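Local coordinates for protein flagellin hook IN motif family (Aeromonas hydrophila subsp. hydrophila, PDB 6XI1) that probably helps extend a calcium-dependent RTX adhesin outward from the bacterial cell as a rod of tandem beta-sandwich repeats, with calcium ions at the junctions between repeats, at residues A[37-41]-A[42-46]. Sequence-based numbering, arbitrary orientation.
Sequences EDEST and PLLTE. With CA (calcium ion), chain M; CA (calcium ion), chain L.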
loop_
_atom_site.group_PDB
_atom_site.type_symbol
_atom_site.label_atom_id
_atom_site.label_comp_id
_atom_site.label_asym_id
_atom_site.label_seq_id
_atom_site.Cartn_x
_atom_site.Cartn_y
_atom_site.Cartn_z
ATOM N N GLU A 37 46.722 20.294 29.371
ATOM C CA GLU A 37 45.308 20.699 29.439
ATOM C C GLU A 37 44.524 19.643 30.216
ATOM O O GLU A 37 44.770 18.454 29.952
ATOM C CB GLU A 37 44.789 20.854 28.008
ATOM C CG GLU A 37 43.283 21.027 27.938
ATOM C CD GLU A 37 42.697 20.992 26.537
ATOM O OE1 GLU A 37 43.456 21.004 25.564
ATOM O OE2 GLU A 37 41.485 20.983 26.445
ATOM N N ASP A 38 43.666 20.079 31.130
ATOM C CA ASP A 38 42.735 19.266 31.956
ATOM C C ASP A 38 43.480 18.272 32.880
ATOM O O ASP A 38 42.824 17.313 33.362
ATOM C CB ASP A 38 41.710 18.547 31.060
ATOM C CG ASP A 38 40.858 19.495 30.214
ATOM O OD1 ASP A 38 40.511 20.579 30.701
ATOM O OD2 ASP A 38 40.582 19.155 29.040
ATOM N N GLU A 39 44.784 18.448 33.142
ATOM C CA GLU A 39 45.513 17.518 34.069
ATOM C C GLU A 39 45.019 17.817 35.488
ATOM O O GLU A 39 45.075 16.914 36.358
ATOM C CB GLU A 39 47.042 17.590 33.950
ATOM C CG GLU A 39 47.642 18.885 34.490
ATOM C CD GLU A 39 49.163 18.956 34.528
ATOM O OE1 GLU A 39 49.818 18.280 33.686
ATOM O OE2 GLU A 39 49.691 19.691 35.393
ATOM N N SER A 40 44.518 19.030 35.691
ATOM C CA SER A 40 44.079 19.579 36.989
ATOM C C SER A 40 43.195 20.796 36.720
ATOM O O SER A 40 43.235 21.317 35.600
ATOM C CB SER A 40 45.287 19.946 37.844
ATOM O OG SER A 40 46.109 20.933 37.211
ATOM N N THR A 41 42.422 21.229 37.713
ATOM C CA THR A 41 41.421 22.314 37.595
ATOM C C THR A 41 41.288 22.975 38.964
ATOM O O THR A 41 41.421 22.289 39.972
ATOM C CB THR A 41 40.087 21.753 37.067
ATOM O OG1 THR A 41 39.132 22.810 37.051
ATOM C CG2 THR A 41 39.533 20.602 37.885
ATOM N N PRO A 42 41.042 24.296 39.082
ATOM C CA PRO A 42 40.984 25.217 37.945
ATOM C C PRO A 42 42.333 25.652 37.336
ATOM O O PRO A 42 42.317 26.278 36.273
ATOM C CB PRO A 42 40.335 26.470 38.573
ATOM C CG PRO A 42 40.802 26.436 40.011
ATOM C CD PRO A 42 40.825 24.970 40.371
ATOM N N LEU A 43 43.452 25.378 38.019
ATOM C CA LEU A 43 44.795 25.793 37.541
ATOM C C LEU A 43 45.549 24.561 37.069
ATOM O O LEU A 43 45.380 23.462 37.659
ATOM C CB LEU A 43 45.592 26.471 38.659
ATOM C CG LEU A 43 45.056 27.789 39.214
ATOM C CD1 LEU A 43 46.029 28.342 40.258
ATOM C CD2 LEU A 43 44.843 28.817 38.121
ATOM N N LEU A 44 46.396 24.784 36.063
ATOM C CA LEU A 44 47.562 23.942 35.749
ATOM C C LEU A 44 48.756 24.621 36.423
ATOM O O LEU A 44 48.907 25.849 36.266
ATOM C CB LEU A 44 47.752 23.849 34.238
ATOM C CG LEU A 44 46.476 23.577 33.434
ATOM C CD1 LEU A 44 46.835 23.289 31.993
ATOM C CD2 LEU A 44 45.680 22.409 34.026
ATOM N N THR A 45 49.553 23.839 37.135
ATOM C CA THR A 45 50.650 24.374 37.968
ATOM C C THR A 45 51.861 23.481 37.780
ATOM O O THR A 45 51.727 22.219 37.729
ATOM C CB THR A 45 50.241 24.473 39.442
ATOM O OG1 THR A 45 50.113 23.116 39.872
ATOM C CG2 THR A 45 48.942 25.192 39.687
ATOM N N GLU A 46 53.005 24.129 37.663
ATOM C CA GLU A 46 54.323 23.478 37.569
ATOM C C GLU A 46 55.287 24.253 38.473
ATOM O O GLU A 46 55.120 25.478 38.620
ATOM C CB GLU A 46 54.801 23.434 36.119
ATOM C CG GLU A 46 56.116 22.701 35.954
ATOM C CD GLU A 46 56.035 21.185 36.040
ATOM O OE1 GLU A 46 55.350 20.667 36.938
ATOM O OE2 GLU A 46 56.654 20.523 35.203
HETATM CA CA CA M . 39.485 20.093 27.231
HETATM CA CA CA L . 41.582 20.997 23.883
HETATM O O HOH W 1 52.306 19.746 36.050
HETATM O O HOH W 2 48.775 20.812 37.462
HETATM O O HOH W 3 39.216 17.686 26.670
HETATM O O HOH W 4 37.722 19.581 28.695
#
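Leu-44 reaches back against Glu-37 and Ser-40 in the loop that joins strands 26-36 and 43-53, the first antiparallel hairpin of this cadherin-like beta-sandwich repeat. This is the tight part: Leu-44 CD1 packs against Glu-37 CA at 3.9 Å, and Leu-44 CD2 lies 3.1 Å from Ser-40 O, a carbonyl oxygen buried with no polar partner. Val-35, Val-90 and Val-95 close round the same leucine. A cis Thr-41–Pro-42 peptide turns the chain into strand 43-53. Ser-40 OG, set between its backbone N and carbonyl carbon (chi1 60°), donates over 2.7 Å to an in-plane lone pair of Leu-43 O.

Toward solvent the contact is looser and bridged by water. Glu-39 slants across Leu-44, Glu-39 CG 4.1 Å from Leu-44 CD2 and its OE1 taken by Thr-36 N. One water joins Glu-39 OE2 to Ser-40 OG and Thr-45 N; a second can donate to Glu-39 OE2 or Thr-45 O, though its protons are oversubscribed. At the start of the loop, Gln-96 and Asp-129 help bind calcium at the junction with the next repeat. Asn-92 ND2 hydrogen-bonds Asp-38 OD1. The extended Glu-37 chelates one calcium with both oxygens; Glu-37 OE2 and Asp-38 OD2 each bind a second at 2.3 Å.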